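Local coordinates for protein 2-hydroxyhepta-2,4-diene-1,7-dioate isomerase (Mycobacterium abscessus, PDB 3RR6) that is of uncertain function but belongs to the fumarylacetoacetate hydrolase family and may be a metal-binding isomerase or acetylpyruvate hydrolase, at residues 74-79 / 233-238; 89-94 / 218-223; 98-101 / 105-108. All blocks are in the same frame, centred on the assembly; numbering follows the deposited sequence. Where two conformers were deposited one is given.

Contact 1 of 3, residues 74-79 / 233-238; sequences YAAHAA and TPEGVG. With EDO (1,2-ethanediol), chain O.
Tyr-74 lays one ring face over Pro-234 where two surface loops of the fumarylacetoacetate hydrolase fold come together. One loop follows strand 67-70. The other, TPEGVG, follows strand 228-230. The main interaction is CH-pi. Pro-234 CD stands 4.0 Å from the centroid of the Tyr-74 ring, 18° off the ring normal and offset toward the rim. The two side chains lie side by side and point the same way. Tyr-74 CG sits anti to its carbonyl carbon (chi1 -83°), and this brings the ring against the 233-234 backbone. There Tyr-74 CD1 is 3.4 Å from Thr-233 C. The polar contacts run through a 1,2-ethanediol, probably from the crystallisation liquor, lying between the loops. Tyr-74 N donates to ethanediol O1 at 3.0 Å. A second, weak bond from O1 to Thr-233 O is less certain, because that carbonyl is too close to the ligand in the model. No direct hydrogen bond joins the two segments. The Thr-233 hydroxyl turns elsewhere, to Gly-119 O and Gln-199 NE2. Nearer the solvent, Ala-76 CB and Glu-235 OE1 are 4.5 Å apart, a marginal touch. The ring edge is also occupied: ethanediol O1 lies near the ring plane, and Tyr-74 CB is 3.5 Å from ethanediol O1.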
ATOM      1  N   TYR A  74      -7.881   5.978 -11.603  1.00 14.77           N
ATOM      2  CA  TYR A  74      -8.789   4.936 -12.080  1.00 14.55           C
ATOM      3  C   TYR A  74      -9.810   5.472 -13.070  1.00 15.64           C
ATOM      4  O   TYR A  74     -10.438   6.516 -12.834  1.00 15.95           O
ATOM      5  CB  TYR A  74      -9.551   4.310 -10.909  1.00 14.32           C
ATOM      6  CG  TYR A  74      -8.789   3.237 -10.176  1.00 12.72           C
ATOM      7  CD1 TYR A  74      -7.814   3.560  -9.246  1.00 13.36           C
ATOM      8  CD2 TYR A  74      -9.041   1.896 -10.424  1.00 14.21           C
ATOM      9  CE1 TYR A  74      -7.115   2.571  -8.575  1.00 13.00           C
ATOM     10  CE2 TYR A  74      -8.353   0.898  -9.764  1.00 14.66           C
ATOM     11  CZ  TYR A  74      -7.392   1.240  -8.834  1.00 14.24           C
ATOM     12  OH  TYR A  74      -6.695   0.264  -8.175  1.00 14.20           O
ATOM     13  N   ALA A  75     -10.008   4.727 -14.152  1.00 16.57           N
ATOM     14  CA  ALA A  75     -11.143   4.951 -15.042  1.00 18.54           C
ATOM     15  C   ALA A  75     -12.418   4.481 -14.350  1.00 20.45           C
ATOM     16  O   ALA A  75     -12.393   3.539 -13.563  1.00 20.22           O
ATOM     17  CB  ALA A  75     -10.949   4.181 -16.346  1.00 18.54           C
ATOM     18  N   ALA A  76     -13.532   5.130 -14.673  1.00 23.51           N
ATOM     19  CA  ALA A  76     -14.844   4.740 -14.139  1.00 25.85           C
ATOM     20  C   ALA A  76     -15.347   3.388 -14.657  1.00 27.75           C
ATOM     21  O   ALA A  76     -16.035   2.661 -13.935  1.00 29.11           O
ATOM     22  CB  ALA A  76     -15.863   5.828 -14.442  1.00 26.68           C
ATOM     23  N   HIS A  77     -15.005   3.053 -15.899  1.00 29.26           N
ATOM     24  CA  HIS A  77     -15.542   1.876 -16.579  1.00 31.01           C
ATOM     25  C   HIS A  77     -14.568   1.447 -17.670  1.00 31.85           C
ATOM     26  O   HIS A  77     -13.812   2.272 -18.185  1.00 31.38           O
ATOM     27  CB  HIS A  77     -16.918   2.227 -17.178  1.00 31.88           C
ATOM     28  CG  HIS A  77     -17.680   1.059 -17.736  1.00 33.46           C
ATOM     29  ND1 HIS A  77     -17.520   0.616 -19.031  1.00 35.06           N
ATOM     30  CD2 HIS A  77     -18.644   0.279 -17.189  1.00 34.13           C
ATOM     31  CE1 HIS A  77     -18.333  -0.403 -19.251  1.00 36.30           C
ATOM     32  NE2 HIS A  77     -19.028  -0.626 -18.150  1.00 35.39           N
ATOM     33  N   ALA A  78     -14.590   0.162 -18.017  1.00 33.27           N
ATOM     34  CA  ALA A  78     -13.693  -0.398 -19.029  1.00 34.67           C
ATOM     35  C   ALA A  78     -13.795   0.309 -20.390  1.00 36.49           C
ATOM     36  O   ALA A  78     -12.826   0.334 -21.148  1.00 36.80           O
ATOM     37  CB  ALA A  78     -13.947  -1.899 -19.189  1.00 34.88           C
ATOM     38  N   ALA A  79     -14.963   0.880 -20.686  1.00 38.30           N
ATOM     39  CA  ALA A  79     -15.187   1.635 -21.926  1.00 39.93           C
ATOM     40  C   ALA A  79     -14.529   3.021 -21.927  1.00 40.76           C
ATOM     41  O   ALA A  79     -14.390   3.638 -22.988  1.00 41.65           O
ATOM     42  CB  ALA A  79     -16.691   1.768 -22.192  1.00 40.59           C
ATOM     43  N   THR A 233      -6.615   5.331  -6.189  1.00 11.43           N
ATOM     44  CA  THR A 233      -7.815   4.766  -5.556  1.00 11.42           C
ATOM     45  C   THR A 233      -9.019   5.012  -6.450  1.00 11.97           C
ATOM     46  O   THR A 233      -9.101   6.052  -7.091  1.00 12.38           O
ATOM     47  CB  THR A 233      -8.018   5.356  -4.132  1.00 11.68           C
ATOM     48  OG1 THR A 233      -8.870   4.495  -3.364  1.00 12.29           O
ATOM     49  CG2 THR A 233      -8.620   6.751  -4.171  1.00 12.39           C
ATOM     50  N   PRO A 234      -9.954   4.047  -6.510  1.00 12.15           N
ATOM     51  CA  PRO A 234     -11.155   4.250  -7.319  1.00 12.90           C
ATOM     52  C   PRO A 234     -12.168   5.138  -6.602  1.00 13.26           C
ATOM     53  O   PRO A 234     -11.881   5.688  -5.528  1.00 12.95           O
ATOM     54  CB  PRO A 234     -11.687   2.833  -7.515  1.00 13.57           C
ATOM     55  CG  PRO A 234     -11.243   2.107  -6.325  1.00 12.79           C
ATOM     56  CD  PRO A 234      -9.902   2.686  -5.941  1.00 12.48           C
ATOM     57  N   GLU A 235     -13.327   5.308  -7.212  1.00 13.44           N
ATOM     58  CA  GLU A 235     -14.389   6.096  -6.595  1.00 13.69           C
ATOM     59  C   GLU A 235     -14.947   5.383  -5.366  1.00 13.95           C
ATOM     60  O   GLU A 235     -14.571   4.251  -5.061  1.00 13.95           O
ATOM     61  CB  GLU A 235     -15.476   6.416  -7.618  1.00 14.16           C
ATOM     62  CG  GLU A 235     -15.010   7.436  -8.645  1.00 14.60           C
ATOM     63  CD  GLU A 235     -15.981   7.668  -9.790  1.00 14.88           C
ATOM     64  OE1 GLU A 235     -16.767   6.757 -10.135  1.00 16.48           O
ATOM     65  OE2 GLU A 235     -15.942   8.775 -10.367  1.00 18.17           O
ATOM     66  N   GLY A 236     -15.824   6.074  -4.640  1.00 14.28           N
ATOM     67  CA  GLY A 236     -16.387   5.537  -3.396  1.00 14.52           C
ATOM     68  C   GLY A 236     -15.603   5.935  -2.156  1.00 14.77           C
ATOM     69  O   GLY A 236     -15.875   5.432  -1.068  1.00 15.34           O
ATOM     70  N   VAL A 237     -14.621   6.816  -2.327  1.00 14.21           N
ATOM     71  CA  VAL A 237     -13.859   7.389  -1.211  1.00 14.41           C
ATOM     72  C   VAL A 237     -14.846   8.106  -0.291  1.00 14.76           C
ATOM     73  O   VAL A 237     -15.712   8.847  -0.755  1.00 16.11           O
ATOM     74  CB  VAL A 237     -12.789   8.385  -1.715  1.00 14.10           C
ATOM     75  CG1 VAL A 237     -12.133   9.123  -0.567  1.00 14.74           C
ATOM     76  CG2 VAL A 237     -11.728   7.668  -2.543  1.00 14.68           C
ATOM     77  N   GLY A 238     -14.739   7.843   1.006  1.00 14.22           N
ATOM     78  CA  GLY A 238     -15.646   8.426   1.980  1.00 14.37           C
ATOM     79  C   GLY A 238     -15.074   8.386   3.376  1.00 13.79           C
ATOM     80  O   GLY A 238     -13.948   7.932   3.575  1.00 12.59           O
TER
HETATM   81  C1  EDO O 275     -10.670   7.338  -9.121  1.00 29.06           C
HETATM   82  O1  EDO O 275      -9.271   7.453  -9.420  1.00 23.49           O
HETATM   83  C2  EDO O 275     -11.404   8.584  -9.569  1.00 28.65           C
HETATM   84  O2  EDO O 275     -11.096   9.682  -8.704  1.00 33.35           O

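Contact 2 of 3, residues 89-94 / 218-223; sequences PVIFIK and SAVMTL
Ile-91 and Ile-93 meet Val-220 and Met-221 through methyl groups, and no flat group takes part across the contact. The aromatic rings lie around it. Phe-92 points to the other side of strand 91-94, where its ring meets Trp-162 with the planes at about 80°. Trp-216, on helix 210-220, touches Ile-91 and Pro-89. The contact joins strand 91-94, which pairs antiparallel with strand 67-70, to the end of that helix and the loop after it. Its centre is the pair Ile-91 and Met-221, which reach toward each other tip to tip. Ile-91 CD1 is 4.1 Å from Met-221 CE. Ile-91 CG1 lies between the backbone N and the carbonyl carbon (chi1 63°), with the chain then extended toward the helix. Met-221 bends at its sulfur (chi3 74°), and its CE faces the strand. The same CE meets a second methyl, Ile-93 CD1, at 4.3 Å. Val-220 adds a looser touch, with CG2 4.5 Å from Ile-91 CD1. The backbones themselves stay apart, with Ile-91 CA 10.2 Å from Val-220 CA. Beside the contact, Met-221 also touches Val-68 of strand 67-70. Every link is apolar and none is a hydrogen bond, so dispersion and partial withdrawal from water hold this surface contact, without directional restraint.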
ATOM      1  N   PRO A  89       0.390  12.048 -14.551  1.00 15.90           N
ATOM      2  CA  PRO A  89       0.319  11.684 -13.129  1.00 14.91           C
ATOM      3  C   PRO A  89       0.528  12.863 -12.175  1.00 14.29           C
ATOM      4  O   PRO A  89       1.323  13.769 -12.470  1.00 14.43           O
ATOM      5  CB  PRO A  89       1.474  10.692 -12.972  1.00 14.90           C
ATOM      6  CG  PRO A  89       1.630  10.105 -14.322  1.00 14.93           C
ATOM      7  CD  PRO A  89       1.389  11.231 -15.259  1.00 16.00           C
ATOM      8  N   VAL A  90      -0.186  12.833 -11.048  1.00 13.66           N
ATOM      9  CA  VAL A  90       0.023  13.772  -9.961  1.00 13.73           C
ATOM     10  C   VAL A  90       0.517  12.959  -8.772  1.00 13.48           C
ATOM     11  O   VAL A  90      -0.208  12.086  -8.287  1.00 14.72           O
ATOM     12  CB  VAL A  90      -1.290  14.487  -9.577  1.00 13.73           C
ATOM     13  CG1 VAL A  90      -1.086  15.347  -8.342  1.00 14.91           C
ATOM     14  CG2 VAL A  90      -1.788  15.339 -10.731  1.00 15.16           C
ATOM     15  N   ILE A  91       1.747  13.198  -8.336  1.00 13.13           N
ATOM     16  CA  ILE A  91       2.310  12.396  -7.237  1.00 12.64           C
ATOM     17  C   ILE A  91       2.495  13.227  -5.981  1.00 13.15           C
ATOM     18  O   ILE A  91       2.573  14.446  -6.032  1.00 12.82           O
ATOM     19  CB  ILE A  91       3.649  11.722  -7.628  1.00 12.62           C
ATOM     20  CG1 ILE A  91       4.733  12.765  -7.934  1.00 12.55           C
ATOM     21  CG2 ILE A  91       3.423  10.796  -8.825  1.00 13.50           C
ATOM     22  CD1 ILE A  91       6.140  12.185  -8.102  1.00 14.11           C
ATOM     23  N   PHE A  92       2.555  12.535  -4.852  1.00 13.13           N
ATOM     24  CA  PHE A  92       2.884  13.180  -3.578  1.00 13.69           C
ATOM     25  C   PHE A  92       3.569  12.166  -2.697  1.00 12.96           C
ATOM     26  O   PHE A  92       3.656  10.984  -3.057  1.00 13.16           O
ATOM     27  CB  PHE A  92       1.637  13.745  -2.903  1.00 14.88           C
ATOM     28  CG  PHE A  92       0.477  12.823  -2.939  1.00 17.35           C
ATOM     29  CD1 PHE A  92      -0.385  12.828  -4.035  1.00 21.60           C
ATOM     30  CD2 PHE A  92       0.250  11.929  -1.909  1.00 22.94           C
ATOM     31  CE1 PHE A  92      -1.450  11.969  -4.098  1.00 24.47           C
ATOM     32  CE2 PHE A  92      -0.834  11.055  -1.970  1.00 23.38           C
ATOM     33  CZ  PHE A  92      -1.674  11.078  -3.069  1.00 23.18           C
ATOM     34  N   ILE A  93       4.123  12.638  -1.586  1.00 12.13           N
ATOM     35  CA  ILE A  93       4.858  11.776  -0.674  1.00 11.88           C
ATOM     36  C   ILE A  93       4.187  11.724   0.684  1.00 11.82           C
ATOM     37  O   ILE A  93       3.735  12.747   1.207  1.00 13.67           O
ATOM     38  CB  ILE A  93       6.316  12.229  -0.512  1.00 11.86           C
ATOM     39  CG1 ILE A  93       7.091  11.921  -1.788  1.00 13.95           C
ATOM     40  CG2 ILE A  93       6.987  11.543   0.684  1.00 13.68           C
ATOM     41  CD1 ILE A  93       8.415  12.645  -1.892  1.00 15.38           C
ATOM     42  N   LYS A  94       4.115  10.519   1.225  1.00 10.98           N
ATOM     43  CA  LYS A  94       3.739  10.297   2.611  1.00 11.61           C
ATOM     44  C   LYS A  94       5.012   9.910   3.354  1.00 11.98           C
ATOM     45  O   LYS A  94       5.800   9.115   2.857  1.00 11.73           O
ATOM     46  CB  LYS A  94       2.679   9.208   2.714  1.00 11.92           C
ATOM     47  CG  LYS A  94       1.335   9.616   2.088  1.00 12.60           C
ATOM     48  CD  LYS A  94       0.377   8.432   1.889  1.00 12.96           C
ATOM     49  CE  LYS A  94      -0.296   7.951   3.152  1.00 12.79           C
ATOM     50  NZ  LYS A  94      -1.511   8.765   3.553  1.00 12.42           N
ATOM     51  N   SER A 218      10.244   7.230 -11.117  1.00 11.24           N
ATOM     52  CA  SER A 218      11.698   7.052 -11.165  1.00 11.42           C
ATOM     53  C   SER A 218      12.399   8.035 -12.097  1.00 12.15           C
ATOM     54  O   SER A 218      13.612   8.174 -12.020  1.00 12.29           O
ATOM     55  CB  SER A 218      12.067   5.618 -11.525  1.00 12.04           C
ATOM     56  OG  SER A 218      11.842   5.364 -12.901  1.00 12.21           O
ATOM     57  N   ALA A 219      11.667   8.714 -12.981  1.00 12.11           N
ATOM     58  CA  ALA A 219      12.255   9.794 -13.765  1.00 12.44           C
ATOM     59  C   ALA A 219      12.507  11.021 -12.885  1.00 12.59           C
ATOM     60  O   ALA A 219      13.426  11.804 -13.144  1.00 14.09           O
ATOM     61  CB  ALA A 219      11.332  10.164 -14.935  1.00 13.07           C
ATOM     62  N   VAL A 220      11.676  11.180 -11.859  1.00 12.04           N
ATOM     63  CA  VAL A 220      11.804  12.288 -10.899  1.00 11.74           C
ATOM     64  C   VAL A 220      12.868  11.998  -9.853  1.00 11.54           C
ATOM     65  O   VAL A 220      13.795  12.782  -9.681  1.00 11.90           O
ATOM     66  CB  VAL A 220      10.474  12.557 -10.171  1.00 11.06           C
ATOM     67  CG1 VAL A 220      10.607  13.739  -9.213  1.00 11.70           C
ATOM     68  CG2 VAL A 220       9.366  12.847 -11.163  1.00 11.54           C
ATOM     69  N   MET A 221      12.735  10.866  -9.162  1.00 11.20           N
ATOM     70  CA  MET A 221      13.529  10.590  -7.962  1.00 11.38           C
ATOM     71  C   MET A 221      14.071   9.172  -7.968  1.00 11.20           C
ATOM     72  O   MET A 221      13.406   8.235  -8.434  1.00 11.41           O
ATOM     73  CB  MET A 221      12.690  10.813  -6.698  1.00 11.30           C
ATOM     74  CG  MET A 221      11.432   9.974  -6.612  1.00 12.03           C
ATOM     75  SD  MET A 221      10.346  10.490  -5.258  1.00 13.75           S
ATOM     76  CE  MET A 221       9.661  12.008  -5.938  1.00 15.58           C
ATOM     77  N   THR A 222      15.273   9.021  -7.429  1.00 11.27           N
ATOM     78  CA  THR A 222      15.830   7.701  -7.171  1.00 12.03           C
ATOM     79  C   THR A 222      14.924   6.937  -6.201  1.00 11.78           C
ATOM     80  O   THR A 222      14.436   7.484  -5.203  1.00 11.88           O
ATOM     81  CB  THR A 222      17.245   7.807  -6.596  1.00 12.30           C
ATOM     82  OG1 THR A 222      18.135   8.306  -7.601  1.00 12.89           O
ATOM     83  CG2 THR A 222      17.751   6.448  -6.117  1.00 13.36           C
ATOM     84  N   LEU A 223      14.687   5.663  -6.520  1.00 12.45           N
ATOM     85  CA  LEU A 223      13.917   4.766  -5.668  1.00 12.61           C
ATOM     86  C   LEU A 223      14.879   3.761  -5.036  1.00 13.02           C
ATOM     87  O   LEU A 223      15.838   3.315  -5.671  1.00 14.24           O
ATOM     88  CB  LEU A 223      12.848   4.047  -6.476  1.00 13.09           C
ATOM     89  CG  LEU A 223      11.741   4.954  -7.031  1.00 12.89           C
ATOM     90  CD1 LEU A 223      10.876   4.210  -8.039  1.00 14.77           C
ATOM     91  CD2 LEU A 223      10.895   5.517  -5.885  1.00 16.44           C
TER

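Contact 3 of 3, residues 98-101 / 105-108; sequences SIIG and PIQL
Ile-100 reaches its CD1 methyl across to the backbone of Pro-105 and Ile-106, and this one methyl makes all the close contacts. Ile-100 CD1 lies 3.6 Å from Pro-105 O. Ile-106 N is 4.0 Å from Ile-100 CD1. The methyl also meets a side chain: Ile-106 CG1 is 4.1 Å from Ile-100 CD1. With chi1 at 54°, CG1 of Ile-100 is flanked by N and C of its own backbone, and the extended chain (chi2 168°) carries CD1 across. The other side is loose. Pro-105 is partly exposed and its ring stays back: Pro-105 CD is 5.9 Å from Ile-100 CD1. The two strands are not paired with each other, as Ile-100 CA and Ile-106 CA are 8.1 Å apart. Strand 99-100 runs parallel to strand 172-179, whereas strand 106-107 runs parallel to strand 254-261. The short connection therefore passes from one sheet to another and is not a beta hairpin. Pro-173 of strand 172-179 touches both Ile-100 and Ile-106. With no hydrogen bond across, the contact rests on van der Waals packing of a methyl against a peptide and an aliphatic chain, while the strands' backbone bonds go to other partners.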
ATOM      1  N   SER A  98       4.203   7.610   8.761  1.00 11.02           N
ATOM      2  CA  SER A  98       2.751   7.418   8.676  1.00 11.20           C
ATOM      3  C   SER A  98       2.366   5.936   8.601  1.00 11.33           C
ATOM      4  O   SER A  98       1.209   5.590   8.779  1.00 11.36           O
ATOM      5  CB  SER A  98       2.155   8.188   7.492  1.00 11.86           C
ATOM      6  OG  SER A  98       2.592   7.674   6.245  1.00 12.29           O
ATOM      7  N   ILE A  99       3.340   5.065   8.346  1.00 10.93           N
ATOM      8  CA  ILE A  99       3.061   3.655   8.110  1.00 10.89           C
ATOM      9  C   ILE A  99       2.660   2.959   9.414  1.00 11.55           C
ATOM     10  O   ILE A  99       3.270   3.185  10.470  1.00 12.93           O
ATOM     11  CB  ILE A  99       4.272   2.940   7.468  1.00 10.77           C
ATOM     12  CG1 ILE A  99       4.549   3.517   6.082  1.00 11.08           C
ATOM     13  CG2 ILE A  99       4.013   1.432   7.358  1.00 11.13           C
ATOM     14  CD1 ILE A  99       5.867   3.086   5.449  1.00 12.50           C
ATOM     15  N   ILE A 100       1.596   2.160   9.327  1.00 11.73           N
ATOM     16  CA  ILE A 100       1.231   1.184  10.363  1.00 12.52           C
ATOM     17  C   ILE A 100       0.867  -0.133   9.680  1.00 12.71           C
ATOM     18  O   ILE A 100       0.476  -0.150   8.514  1.00 12.73           O
ATOM     19  CB  ILE A 100       0.060   1.646  11.273  1.00 12.81           C
ATOM     20  CG1 ILE A 100      -1.174   2.036  10.454  1.00 12.48           C
ATOM     21  CG2 ILE A 100       0.504   2.802  12.180  1.00 14.43           C
ATOM     22  CD1 ILE A 100      -2.458   2.217  11.320  1.00 14.10           C
ATOM     23  N   GLY A 101       1.011  -1.234  10.412  1.00 13.55           N
ATOM     24  CA  GLY A 101       0.647  -2.548   9.903  1.00 14.10           C
ATOM     25  C   GLY A 101      -0.799  -2.923  10.180  1.00 14.70           C
ATOM     26  O   GLY A 101      -1.557  -2.135  10.752  1.00 14.53           O
ATOM     27  N   PRO A 105      -4.574   0.747  15.238  1.00 16.20           N
ATOM     28  CA  PRO A 105      -5.579   1.759  14.933  1.00 15.81           C
ATOM     29  C   PRO A 105      -5.061   2.928  14.098  1.00 15.15           C
ATOM     30  O   PRO A 105      -3.954   3.424  14.308  1.00 14.99           O
ATOM     31  CB  PRO A 105      -6.041   2.244  16.316  1.00 16.95           C
ATOM     32  CG  PRO A 105      -4.982   1.856  17.249  1.00 18.51           C
ATOM     33  CD  PRO A 105      -4.273   0.671  16.676  1.00 16.98           C
ATOM     34  N   ILE A 106      -5.879   3.340  13.144  1.00 14.16           N
ATOM     35  CA  ILE A 106      -5.759   4.647  12.526  1.00 13.81           C
ATOM     36  C   ILE A 106      -6.226   5.657  13.567  1.00 14.25           C
ATOM     37  O   ILE A 106      -7.375   5.598  14.029  1.00 13.97           O
ATOM     38  CB  ILE A 106      -6.612   4.734  11.241  1.00 13.29           C
ATOM     39  CG1 ILE A 106      -6.121   3.741  10.188  1.00 13.74           C
ATOM     40  CG2 ILE A 106      -6.594   6.160  10.685  1.00 13.74           C
ATOM     41  CD1 ILE A 106      -7.163   3.445   9.145  1.00 13.53           C
ATOM     42  N   GLN A 107      -5.334   6.559  13.960  1.00 14.14           N
ATOM     43  CA  GLN A 107      -5.618   7.544  15.006  0.50 14.88           C
ATOM     44  C   GLN A 107      -6.030   8.864  14.380  1.00 15.02           C
ATOM     45  O   GLN A 107      -5.210   9.549  13.750  1.00 15.05           O
ATOM     46  CB  GLN A 107      -4.394   7.756  15.900  0.50 15.29           C
ATOM     47  CG  GLN A 107      -3.994   6.542  16.726  0.50 16.14           C
ATOM     48  CD  GLN A 107      -4.928   6.269  17.892  0.50 17.98           C
ATOM     49  OE1 GLN A 107      -5.845   7.044  18.180  0.50 19.80           O
ATOM     50  NE2 GLN A 107      -4.702   5.149  18.565  0.50 19.02           N
ATOM     51  N   LEU A 108      -7.299   9.233  14.542  1.00 14.90           N
ATOM     52  CA  LEU A 108      -7.789  10.469  13.961  1.00 15.39           C
ATOM     53  C   LEU A 108      -7.277  11.660  14.771  1.00 16.60           C
ATOM     54  O   LEU A 108      -7.523  11.733  15.976  1.00 17.15           O
ATOM     55  CB  LEU A 108      -9.316  10.471  13.893  1.00 15.62           C
ATOM     56  CG  LEU A 108      -9.957   9.316  13.118  1.00 15.43           C
ATOM     57  CD1 LEU A 108     -11.469   9.529  13.054  1.00 17.06           C
ATOM     58  CD2 LEU A 108      -9.360   9.182  11.712  1.00 16.27           C
TER

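In the fold
All three contacts lie within the C-terminal region of the fumarylacetoacetate hydrolase family. They nest one inside another and none cross. From the N terminus the chain first enters 74-79, then 89-94, then 98-101. Contact 3 closes first, after only three intervening residues, between strands 99-100 and 106-107. Contact 2 closes at 218-223, bringing the end of helix 210-220 back to strand 91-94. Contact 1 closes last and encloses both, joining the loop after strand 67-70 to the loop after strand 228-230. The contact centres are about 22 to 24 Å apart. Contacts 2 and 3 adjoin only in sequence, through successive strands 91-94 and 99-100.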